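Local coordinates for protein activated BY transcription factor SSRB (Salmonella enterica, PDB 2WNW) that belongs to glycosyl hydrolase family 30 and joins a TIM-barrel domain to a beta-sandwich domain, at residues 6-16 / 365-376; 412-420 / 428-436. One frame throughout, in Å; residues are numbered along the deposited sequence.

How the interactions relate
Interaction 1 ties the N-terminal strand 2-9 and the turn after it to helix 365-374, the helix that follows the barrel strands in the chain, whereas interaction 2 lies within the beta sandwich, pairing two strands of one hairpin. Both reach the same mixed sheet, and their centres lie about 15 Å apart. They touch where Pro10 and Tyr11 pack on Pro434 and Ser435. Their chemistry differs with place: 6-16 / 365-376 is a partly buried joint of rings and aliphatic groups with one polar bond across it, while 412-420 / 428-436 is held by a ladder of backbone bonds, with Cys419, Leu430 and Leu432 buried on one face and Arg418, Ala429 and Thr431 exposed on the other.

Interaction 1: residues 6-16 / 365-376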
loop_
_atom_site.group_PDB
_atom_site.type_symbol
_atom_site.label_atom_id
_atom_site.label_comp_id
_atom_site.label_asym_id
_atom_site.label_seq_id
_atom_site.Cartn_x
_atom_site.Cartn_y
_atom_site.Cartn_z
ATOM N N ILE A 6 -15.851 3.184 -18.896
ATOM C CA ILE A 6 -17.125 3.162 -18.185
ATOM C C ILE A 6 -16.958 4.125 -17.017
ATOM O O ILE A 6 -16.171 3.864 -16.101
ATOM C CB ILE A 6 -17.457 1.754 -17.642
ATOM C CG1 ILE A 6 -17.640 0.766 -18.801
ATOM C CG2 ILE A 6 -18.733 1.806 -16.808
ATOM C CD1 ILE A 6 -16.352 0.362 -19.477
ATOM N N SER A 7 -17.697 5.231 -17.051
ATOM C CA SER A 7 -17.579 6.252 -16.019
ATOM C C SER A 7 -18.833 6.515 -15.193
ATOM O O SER A 7 -19.949 6.560 -15.717
ATOM C CB SER A 7 -17.129 7.570 -16.659
ATOM O OG SER A 7 -15.991 7.375 -17.477
ATOM N N SER A 8 -18.627 6.691 -13.892
ATOM C CA SER A 8 -19.711 6.986 -12.966
ATOM C C SER A 8 -19.428 8.313 -12.277
ATOM O O SER A 8 -18.294 8.603 -11.897
ATOM C CB SER A 8 -19.851 5.889 -11.904
ATOM O OG SER A 8 -20.358 4.689 -12.460
ATOM N N ASP A 9 -20.475 9.114 -12.134
ATOM C CA ASP A 9 -20.405 10.415 -11.487
ATOM C C ASP A 9 -21.573 10.382 -10.508
ATOM O O ASP A 9 -22.648 10.914 -10.788
ATOM C CB ASP A 9 -20.600 11.518 -12.533
ATOM C CG ASP A 9 -20.455 12.919 -11.959
ATOM O OD1 ASP A 9 -20.419 13.869 -12.766
ATOM O OD2 ASP A 9 -20.383 13.078 -10.721
ATOM N N PRO A 10 -21.379 9.736 -9.348
ATOM C CA PRO A 10 -22.429 9.628 -8.333
ATOM C C PRO A 10 -23.127 10.928 -7.936
ATOM O O PRO A 10 -24.344 10.946 -7.776
ATOM C CB PRO A 10 -21.716 8.942 -7.161
ATOM C CG PRO A 10 -20.271 9.297 -7.366
ATOM C CD PRO A 10 -20.116 9.160 -8.854
ATOM N N TYR A 11 -22.379 12.014 -7.777
ATOM C CA TYR A 11 -23.009 13.274 -7.400
ATOM C C TYR A 11 -24.013 13.764 -8.440
ATOM O O TYR A 11 -24.871 14.593 -8.136
ATOM C CB TYR A 11 -21.952 14.344 -7.115
ATOM C CG TYR A 11 -21.384 14.240 -5.712
ATOM C CD1 TYR A 11 -22.208 14.393 -4.594
ATOM C CD2 TYR A 11 -20.034 13.974 -5.501
ATOM C CE1 TYR A 11 -21.694 14.282 -3.291
ATOM C CE2 TYR A 11 -19.510 13.859 -4.210
ATOM C CZ TYR A 11 -20.343 14.015 -3.112
ATOM O OH TYR A 11 -19.819 13.904 -1.842
ATOM N N ARG A 12 -23.910 13.257 -9.666
ATOM C CA ARG A 12 -24.856 13.632 -10.712
ATOM C C ARG A 12 -25.761 12.449 -11.040
ATOM O O ARG A 12 -26.498 12.472 -12.023
ATOM C CB ARG A 12 -24.132 14.091 -11.979
ATOM C CG ARG A 12 -23.447 15.439 -11.859
ATOM C CD ARG A 12 -22.967 15.907 -13.222
ATOM N NE ARG A 12 -22.219 17.159 -13.152
ATOM C CZ ARG A 12 -21.744 17.802 -14.216
ATOM N NH1 ARG A 12 -21.941 17.311 -15.433
ATOM N NH2 ARG A 12 -21.069 18.935 -14.064
ATOM N N GLN A 13 -25.703 11.414 -10.209
ATOM C CA GLN A 13 -26.527 10.228 -10.413
ATOM C C GLN A 13 -26.294 9.564 -11.775
ATOM O O GLN A 13 -27.209 8.967 -12.342
ATOM C CB GLN A 13 -28.010 10.591 -10.267
ATOM C CG GLN A 13 -28.397 11.122 -8.892
ATOM C CD GLN A 13 -28.557 10.020 -7.863
ATOM O OE1 GLN A 13 -27.658 9.203 -7.665
ATOM N NE2 GLN A 13 -29.709 9.994 -7.197
ATOM N N GLN A 14 -25.078 9.684 -12.300
ATOM C CA GLN A 14 -24.715 9.070 -13.577
ATOM C C GLN A 14 -23.855 7.851 -13.271
ATOM O O GLN A 14 -22.754 7.986 -12.746
ATOM C CB GLN A 14 -23.909 10.038 -14.444
ATOM C CG GLN A 14 -24.685 10.631 -15.601
ATOM C CD GLN A 14 -25.854 11.467 -15.142
ATOM O OE1 GLN A 14 -25.675 12.503 -14.505
ATOM N NE2 GLN A 14 -27.063 11.020 -15.460
ATOM N N PHE A 15 -24.348 6.665 -13.610
ATOM C CA PHE A 15 -23.605 5.443 -13.327
ATOM C C PHE A 15 -23.327 4.554 -14.530
ATOM O O PHE A 15 -24.178 4.374 -15.401
ATOM C CB PHE A 15 -24.351 4.615 -12.278
ATOM C CG PHE A 15 -24.437 5.270 -10.933
ATOM C CD1 PHE A 15 -23.337 5.281 -10.078
ATOM C CD2 PHE A 15 -25.617 5.873 -10.516
ATOM C CE1 PHE A 15 -23.413 5.881 -8.828
ATOM C CE2 PHE A 15 -25.704 6.479 -9.262
ATOM C CZ PHE A 15 -24.600 6.484 -8.419
ATOM N N LEU A 16 -22.124 3.990 -14.549
ATOM C CA LEU A 16 -21.691 3.073 -15.593
ATOM C C LEU A 16 -21.989 3.553 -17.012
ATOM O O LEU A 16 -22.597 2.833 -17.808
ATOM C CB LEU A 16 -22.334 1.702 -15.356
ATOM C CG LEU A 16 -22.063 1.064 -13.986
ATOM C CD1 LEU A 16 -22.922 -0.177 -13.819
ATOM C CD2 LEU A 16 -20.585 0.720 -13.854
ATOM N N HIS A 365 -26.213 2.899 -4.429
ATOM C CA HIS A 365 -24.915 3.256 -5.000
ATOM C C HIS A 365 -23.942 2.076 -4.990
ATOM O O HIS A 365 -23.180 1.883 -5.937
ATOM C CB HIS A 365 -24.292 4.432 -4.232
ATOM C CG HIS A 365 -24.833 5.776 -4.623
ATOM N ND1 HIS A 365 -26.151 5.977 -4.976
ATOM C CD2 HIS A 365 -24.242 6.993 -4.674
ATOM C CE1 HIS A 365 -26.347 7.260 -5.225
ATOM N NE2 HIS A 365 -25.205 7.898 -5.050
ATOM N N SER A 366 -23.966 1.297 -3.915
ATOM C CA SER A 366 -23.069 0.151 -3.787
ATOM C C SER A 366 -23.189 -0.832 -4.950
ATOM O O SER A 366 -22.197 -1.426 -5.363
ATOM C CB SER A 366 -23.328 -0.572 -2.464
ATOM O OG SER A 366 -24.669 -1.021 -2.391
ATOM N N TRP A 367 -24.394 -1.001 -5.487
ATOM C CA TRP A 367 -24.584 -1.920 -6.607
ATOM C C TRP A 367 -23.727 -1.471 -7.792
ATOM O O TRP A 367 -23.068 -2.288 -8.430
ATOM C CB TRP A 367 -26.058 -1.970 -7.028
ATOM C CG TRP A 367 -26.360 -3.050 -8.039
ATOM C CD1 TRP A 367 -26.589 -4.373 -7.783
ATOM C CD2 TRP A 367 -26.439 -2.898 -9.464
ATOM N NE1 TRP A 367 -26.806 -5.057 -8.961
ATOM C CE2 TRP A 367 -26.718 -4.176 -10.008
ATOM C CE3 TRP A 367 -26.299 -1.809 -10.337
ATOM C CZ2 TRP A 367 -26.859 -4.393 -11.386
ATOM C CZ3 TRP A 367 -26.440 -2.023 -11.707
ATOM C CH2 TRP A 367 -26.717 -3.308 -12.216
ATOM N N TYR A 368 -23.730 -0.170 -8.077
ATOM C CA TYR A 368 -22.938 0.357 -9.188
ATOM C C TYR A 368 -21.449 0.322 -8.863
ATOM O O TYR A 368 -20.624 0.105 -9.748
ATOM C CB TYR A 368 -23.360 1.789 -9.534
ATOM C CG TYR A 368 -24.812 1.903 -9.927
ATOM C CD1 TYR A 368 -25.780 2.263 -8.991
ATOM C CD2 TYR A 368 -25.226 1.605 -11.225
ATOM C CE1 TYR A 368 -27.127 2.322 -9.336
ATOM C CE2 TYR A 368 -26.572 1.659 -11.581
ATOM C CZ TYR A 368 -27.515 2.015 -10.632
ATOM O OH TYR A 368 -28.847 2.048 -10.972
ATOM N N GLY A 369 -21.112 0.529 -7.591
ATOM C CA GLY A 369 -19.720 0.491 -7.179
ATOM C C GLY A 369 -19.137 -0.890 -7.418
ATOM O O GLY A 369 -18.053 -1.029 -7.978
ATOM N N ILE A 370 -19.854 -1.919 -6.982
ATOM C CA ILE A 370 -19.403 -3.293 -7.178
ATOM C C ILE A 370 -19.303 -3.545 -8.682
ATOM O O ILE A 370 -18.397 -4.227 -9.151
ATOM C CB ILE A 370 -20.404 -4.290 -6.557
ATOM C CG1 ILE A 370 -20.432 -4.111 -5.035
ATOM C CG2 ILE A 370 -20.030 -5.716 -6.923
ATOM C CD1 ILE A 370 -21.516 -4.921 -4.345
ATOM N N GLY A 371 -20.239 -2.963 -9.426
ATOM C CA GLY A 371 -20.273 -3.126 -10.870
ATOM C C GLY A 371 -19.021 -2.707 -11.619
ATOM O O GLY A 371 -18.686 -3.307 -12.641
ATOM N N HIS A 372 -18.331 -1.678 -11.136
ATOM C CA HIS A 372 -17.113 -1.233 -11.804
ATOM C C HIS A 372 -16.092 -2.361 -11.851
ATOM O O HIS A 372 -15.167 -2.335 -12.667
ATOM C CB HIS A 372 -16.536 0.005 -11.105
ATOM C CG HIS A 372 -17.083 1.294 -11.636
ATOM N ND1 HIS A 372 -16.609 1.882 -12.790
ATOM C CD2 HIS A 372 -18.116 2.064 -11.219
ATOM C CE1 HIS A 372 -17.328 2.957 -13.062
ATOM N NE2 HIS A 372 -18.250 3.089 -12.126
ATOM N N PHE A 373 -16.273 -3.349 -10.975
ATOM C CA PHE A 373 -15.397 -4.518 -10.919
ATOM C C PHE A 373 -16.006 -5.762 -11.583
ATOM O O PHE A 373 -15.520 -6.251 -12.605
ATOM C CB PHE A 373 -15.086 -4.923 -9.473
ATOM C CG PHE A 373 -14.033 -4.094 -8.799
ATOM C CD1 PHE A 373 -14.365 -2.903 -8.168
ATOM C CD2 PHE A 373 -12.711 -4.530 -8.759
ATOM C CE1 PHE A 373 -13.393 -2.153 -7.499
ATOM C CE2 PHE A 373 -11.733 -3.787 -8.093
ATOM C CZ PHE A 373 -12.078 -2.599 -7.462
ATOM N N CYS A 374 -17.076 -6.266 -10.974
ATOM C CA CYS A 374 -17.722 -7.504 -11.406
ATOM C C CYS A 374 -18.239 -7.613 -12.833
ATOM O O CYS A 374 -18.281 -8.710 -13.385
ATOM C CB CYS A 374 -18.845 -7.873 -10.429
ATOM S SG CYS A 374 -20.335 -6.874 -10.553
ATOM N N ARG A 375 -18.628 -6.497 -13.436
ATOM C CA ARG A 375 -19.139 -6.539 -14.802
ATOM C C ARG A 375 -18.037 -6.747 -15.835
ATOM O O ARG A 375 -18.308 -7.170 -16.964
ATOM C CB ARG A 375 -19.886 -5.238 -15.129
ATOM C CG ARG A 375 -21.085 -4.964 -14.231
ATOM C CD ARG A 375 -21.619 -3.549 -14.422
ATOM N NE ARG A 375 -22.412 -3.404 -15.640
ATOM C CZ ARG A 375 -23.674 -3.810 -15.764
ATOM N NH1 ARG A 375 -24.299 -4.390 -14.747
ATOM N NH2 ARG A 375 -24.319 -3.622 -16.908
ATOM N N TYR A 376 -16.794 -6.486 -15.448
ATOM C CA TYR A 376 -15.684 -6.584 -16.393
ATOM C C TYR A 376 -14.544 -7.541 -16.075
ATOM O O TYR A 376 -13.827 -7.959 -16.983
ATOM C CB TYR A 376 -15.117 -5.178 -16.610
ATOM C CG TYR A 376 -16.210 -4.147 -16.756
ATOM C CD1 TYR A 376 -17.003 -4.100 -17.903
ATOM C CD2 TYR A 376 -16.519 -3.284 -15.708
ATOM C CE1 TYR A 376 -18.082 -3.225 -17.996
ATOM C CE2 TYR A 376 -17.592 -2.409 -15.788
ATOM C CZ TYR A 376 -18.373 -2.387 -16.931
ATOM O OH TYR A 376 -19.469 -1.560 -16.986
#
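Ser8 OG is gripped from two sides of the contact: it is hydrogen-bonded to His372 NE2 at 2.7 Å, and it accepts a nearly straight bond from the backbone N of Leu16. The serine oxygen meets the edge of the imidazole, beside which Ile6 O also lies, and the other ring nitrogen, ND1, is hydrogen-bonded to Thr439 OG1, so both nitrogens help fix the rotation of His372. Leu16 CD2 sits over one face of this ring, 3.9 Å from its centroid, a CH-pi contact. The other methyl, CD1, rests on the guanidinium face of Arg375, whose charge is paired with Glu80. Farther along, Phe15 meets two rings, one with its face and one with its edge. With CG anti to its carbonyl carbon (chi1 -65°), its ring stacks offset on Tyr368, centroids 4.3 Å apart and planes only 15° from parallel, while Trp367 covers the opposite face of Tyr368. Phe15 CZ points at the centre of the His365 face, an edge-to-face pair with planes at 71°. Just past the helix, Ile6 lies over one face of the Tyr376 ring, CG1 3.7 Å from CZ. The chemistry therefore implies a mainly aromatic and aliphatic joint between the sandwich and the helix following the barrel, with the Ser8-His372 bond giving it a directional polar link.

Interaction 2: residues 412-420 / 428-436; sequences RDVQERRCR and IALTLPPSG
Arg417 and Leu432 open the tight part, exchanging two backbone bonds as a hydrogen-bonded antiparallel pair: Arg417 N to Leu432 O and Leu432 N to Arg417 O are both 2.8 Å. Cys419 and Leu430 repeat the pattern, with the bond from Leu430 N to Cys419 O also 2.8 Å and almost straight (178°). Between these rungs, Arg418 faces Thr431 in a non-hydrogen-bonded pair, and CA-H groups of both approach carbonyl oxygens across the gap. On the buried face, Cys419 SG lies between its own backbone N and carbonyl carbon (chi1 68°), which leaves it 4.0 Å from Leu430 CB and near Leu432 CD1; Leu430 also packs on Leu5 of strand 2-9.

The other face is looser and largely exposed. There Thr431 CG2 meets the carboxylate end of Glu416, 3.4 Å from CD, and the Thr431 and Arg418 side chains lie side by side, pointing the same way, with OG1 3.6 Å from Arg418 CG. Arg418 then carries its charge away to Glu32. Before strand 417-423 and after strand 426-432 the segments run on as loops that stay in contact: the Pro434 ring packs its CG 3.4 Å from Val414 O, and a water bridges Asp413 O and Ser435 OG. Asp413 also holds Arg417 through a salt bridge, NH2 to OD2 at 3.0 Å, while Arg417 NH1 is bonded to Tyr389 OH and paired with Asp390. The type II turn Pro433-Gly436 leads on to strand 437-442. Antiparallel strands adjacent in sequence form a beta hairpin, here set between strands 33-37 and 17-25 in the family 30 beta sandwich.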
loop_
_atom_site.group_PDB
_atom_site.type_symbol
_atom_site.label_atom_id
_atom_site.label_comp_id
_atom_site.label_asym_id
_atom_site.label_seq_id
_atom_site.Cartn_x
_atom_site.Cartn_y
_atom_site.Cartn_z
ATOM N N ARG A 412 -11.256 9.709 -4.592
ATOM C CA ARG A 412 -11.857 9.997 -3.292
ATOM C C ARG A 412 -11.716 11.462 -2.888
ATOM O O ARG A 412 -12.253 11.879 -1.862
ATOM C CB ARG A 412 -11.259 9.099 -2.194
ATOM C CG ARG A 412 -9.831 9.428 -1.799
ATOM C CD ARG A 412 -9.348 8.543 -0.653
ATOM N NE ARG A 412 -10.134 8.729 0.566
ATOM C CZ ARG A 412 -9.936 8.047 1.692
ATOM N NH1 ARG A 412 -8.976 7.133 1.756
ATOM N NH2 ARG A 412 -10.698 8.272 2.752
ATOM N N ASP A 413 -11.004 12.243 -3.696
ATOM C CA ASP A 413 -10.810 13.662 -3.407
ATOM C C ASP A 413 -12.164 14.355 -3.545
ATOM O O ASP A 413 -13.080 13.824 -4.179
ATOM C CB ASP A 413 -9.810 14.280 -4.395
ATOM C CG ASP A 413 -9.102 15.514 -3.835
ATOM O OD1 ASP A 413 -9.573 16.084 -2.826
ATOM O OD2 ASP A 413 -8.069 15.916 -4.415
ATOM N N VAL A 414 -12.286 15.539 -2.954
ATOM C CA VAL A 414 -13.526 16.304 -3.015
ATOM C C VAL A 414 -13.491 17.273 -4.192
ATOM O O VAL A 414 -14.377 18.115 -4.346
ATOM C CB VAL A 414 -13.747 17.105 -1.718
ATOM C CG1 VAL A 414 -13.923 16.151 -0.540
ATOM C CG2 VAL A 414 -12.570 18.035 -1.481
ATOM N N GLN A 415 -12.452 17.153 -5.012
ATOM C CA GLN A 415 -12.293 18.001 -6.189
ATOM C C GLN A 415 -12.149 17.115 -7.411
ATOM O O GLN A 415 -11.806 15.938 -7.302
ATOM C CB GLN A 415 -11.020 18.839 -6.107
ATOM C CG GLN A 415 -10.890 19.757 -4.929
ATOM C CD GLN A 415 -9.568 20.490 -4.971
ATOM O OE1 GLN A 415 -9.245 21.140 -5.968
ATOM N NE2 GLN A 415 -8.790 20.386 -3.898
ATOM N N GLU A 416 -12.403 17.694 -8.577
ATOM C CA GLU A 416 -12.243 16.974 -9.826
ATOM C C GLU A 416 -10.742 16.711 -9.927
ATOM O O GLU A 416 -9.939 17.574 -9.575
ATOM C CB GLU A 416 -12.703 17.858 -10.983
ATOM C CG GLU A 416 -12.521 17.251 -12.352
ATOM C CD GLU A 416 -12.841 18.245 -13.455
ATOM O OE1 GLU A 416 -12.106 19.245 -13.587
ATOM O OE2 GLU A 416 -13.830 18.032 -14.181
ATOM N N ARG A 417 -10.356 15.523 -10.383
ATOM C CA ARG A 417 -8.937 15.196 -10.505
ATOM C C ARG A 417 -8.600 14.612 -11.870
ATOM O O ARG A 417 -9.457 14.036 -12.539
ATOM C CB ARG A 417 -8.516 14.212 -9.408
ATOM C CG ARG A 417 -8.593 14.776 -7.987
ATOM C CD ARG A 417 -7.671 15.978 -7.810
ATOM N NE ARG A 417 -6.281 15.644 -8.115
ATOM C CZ ARG A 417 -5.445 15.044 -7.271
ATOM N NH1 ARG A 417 -4.202 14.778 -7.651
ATOM N NH2 ARG A 417 -5.842 14.728 -6.045
ATOM N N ARG A 418 -7.345 14.773 -12.276
ATOM C CA ARG A 418 -6.883 14.267 -13.562
ATOM C C ARG A 418 -5.774 13.249 -13.400
ATOM O O ARG A 418 -5.034 13.261 -12.418
ATOM C CB ARG A 418 -6.344 15.404 -14.425
ATOM C CG ARG A 418 -7.368 16.412 -14.883
ATOM C CD ARG A 418 -6.656 17.511 -15.637
ATOM N NE ARG A 418 -5.692 18.186 -14.772
ATOM C CZ ARG A 418 -4.455 18.514 -15.133
ATOM N NH1 ARG A 418 -4.015 18.228 -16.352
ATOM N NH2 ARG A 418 -3.658 19.130 -14.268
ATOM N N CYS A 419 -5.655 12.373 -14.387
ATOM C CA CYS A 419 -4.608 11.370 -14.380
ATOM C C CYS A 419 -4.397 10.893 -15.801
ATOM O O CYS A 419 -5.264 11.058 -16.660
ATOM C CB CYS A 419 -4.984 10.187 -13.484
ATOM S SG CYS A 419 -6.362 9.178 -14.063
ATOM N N ARG A 420 -3.225 10.335 -16.054
ATOM C CA ARG A 420 -2.926 9.807 -17.365
ATOM C C ARG A 420 -2.588 8.342 -17.186
ATOM O O ARG A 420 -1.583 8.008 -16.556
ATOM C CB ARG A 420 -1.736 10.533 -17.993
ATOM C CG ARG A 420 -2.035 11.931 -18.504
ATOM C CD ARG A 420 -0.858 12.442 -19.327
ATOM N NE ARG A 420 0.299 12.737 -18.494
ATOM C CZ ARG A 420 1.563 12.568 -18.869
ATOM N NH1 ARG A 420 1.851 12.091 -20.073
ATOM N NH2 ARG A 420 2.543 12.893 -18.040
ATOM N N ILE A 428 -3.661 7.608 -22.026
ATOM C CA ILE A 428 -4.995 8.151 -22.205
ATOM C C ILE A 428 -5.278 9.009 -20.978
ATOM O O ILE A 428 -5.174 8.543 -19.843
ATOM C CB ILE A 428 -6.075 7.049 -22.358
ATOM C CG1 ILE A 428 -7.444 7.706 -22.557
ATOM C CG2 ILE A 428 -6.083 6.130 -21.144
ATOM C CD1 ILE A 428 -8.558 6.742 -22.921
ATOM N N ALA A 429 -5.608 10.272 -21.218
ATOM C CA ALA A 429 -5.889 11.217 -20.148
ATOM C C ALA A 429 -7.320 11.092 -19.662
ATOM O O ALA A 429 -8.258 11.095 -20.459
ATOM C CB ALA A 429 -5.630 12.642 -20.632
ATOM N N LEU A 430 -7.481 10.990 -18.348
ATOM C CA LEU A 430 -8.804 10.873 -17.754
ATOM C C LEU A 430 -9.049 11.974 -16.732
ATOM O O LEU A 430 -8.124 12.441 -16.066
ATOM C CB LEU A 430 -8.967 9.514 -17.067
ATOM C CG LEU A 430 -8.786 8.241 -17.898
ATOM C CD1 LEU A 430 -9.029 7.032 -17.008
ATOM C CD2 LEU A 430 -9.752 8.237 -19.071
ATOM N N THR A 431 -10.303 12.391 -16.625
ATOM C CA THR A 431 -10.697 13.408 -15.662
ATOM C C THR A 431 -11.866 12.827 -14.878
ATOM O O THR A 431 -12.881 12.443 -15.457
ATOM C CB THR A 431 -11.150 14.713 -16.352
ATOM O OG1 THR A 431 -10.038 15.310 -17.029
ATOM C CG2 THR A 431 -11.689 15.697 -15.328
ATOM N N LEU A 432 -11.716 12.742 -13.563
ATOM C CA LEU A 432 -12.779 12.196 -12.737
ATOM C C LEU A 432 -13.359 13.235 -11.793
ATOM O O LEU A 432 -12.630 13.988 -11.144
ATOM C CB LEU A 432 -12.276 10.995 -11.924
ATOM C CG LEU A 432 -11.934 9.711 -12.686
ATOM C CD1 LEU A 432 -10.577 9.871 -13.356
ATOM C CD2 LEU A 432 -11.901 8.523 -11.725
ATOM N N PRO A 433 -14.692 13.295 -11.711
ATOM C CA PRO A 433 -15.314 14.266 -10.813
ATOM C C PRO A 433 -15.109 13.766 -9.387
ATOM O O PRO A 433 -14.640 12.641 -9.179
ATOM C CB PRO A 433 -16.777 14.225 -11.236
ATOM C CG PRO A 433 -16.963 12.780 -11.607
ATOM C CD PRO A 433 -15.709 12.488 -12.409
ATOM N N PRO A 434 -15.437 14.596 -8.387
ATOM C CA PRO A 434 -15.268 14.160 -6.997
ATOM C C PRO A 434 -16.063 12.869 -6.788
ATOM O O PRO A 434 -17.215 12.775 -7.214
ATOM C CB PRO A 434 -15.849 15.326 -6.198
ATOM C CG PRO A 434 -15.590 16.509 -7.087
ATOM C CD PRO A 434 -15.953 15.974 -8.451
ATOM N N SER A 435 -15.443 11.882 -6.143
ATOM C CA SER A 435 -16.069 10.587 -5.874
ATOM C C SER A 435 -16.339 9.772 -7.135
ATOM O O SER A 435 -16.933 8.696 -7.074
ATOM C CB SER A 435 -17.375 10.764 -5.089
ATOM O OG SER A 435 -17.118 11.256 -3.784
ATOM N N GLY A 436 -15.888 10.270 -8.278
ATOM C CA GLY A 436 -16.117 9.538 -9.509
ATOM C C GLY A 436 -15.302 8.262 -9.587
ATOM O O GLY A 436 -14.262 8.129 -8.940
HETATM O O HOH W 1 -15.726 13.395 -3.215
#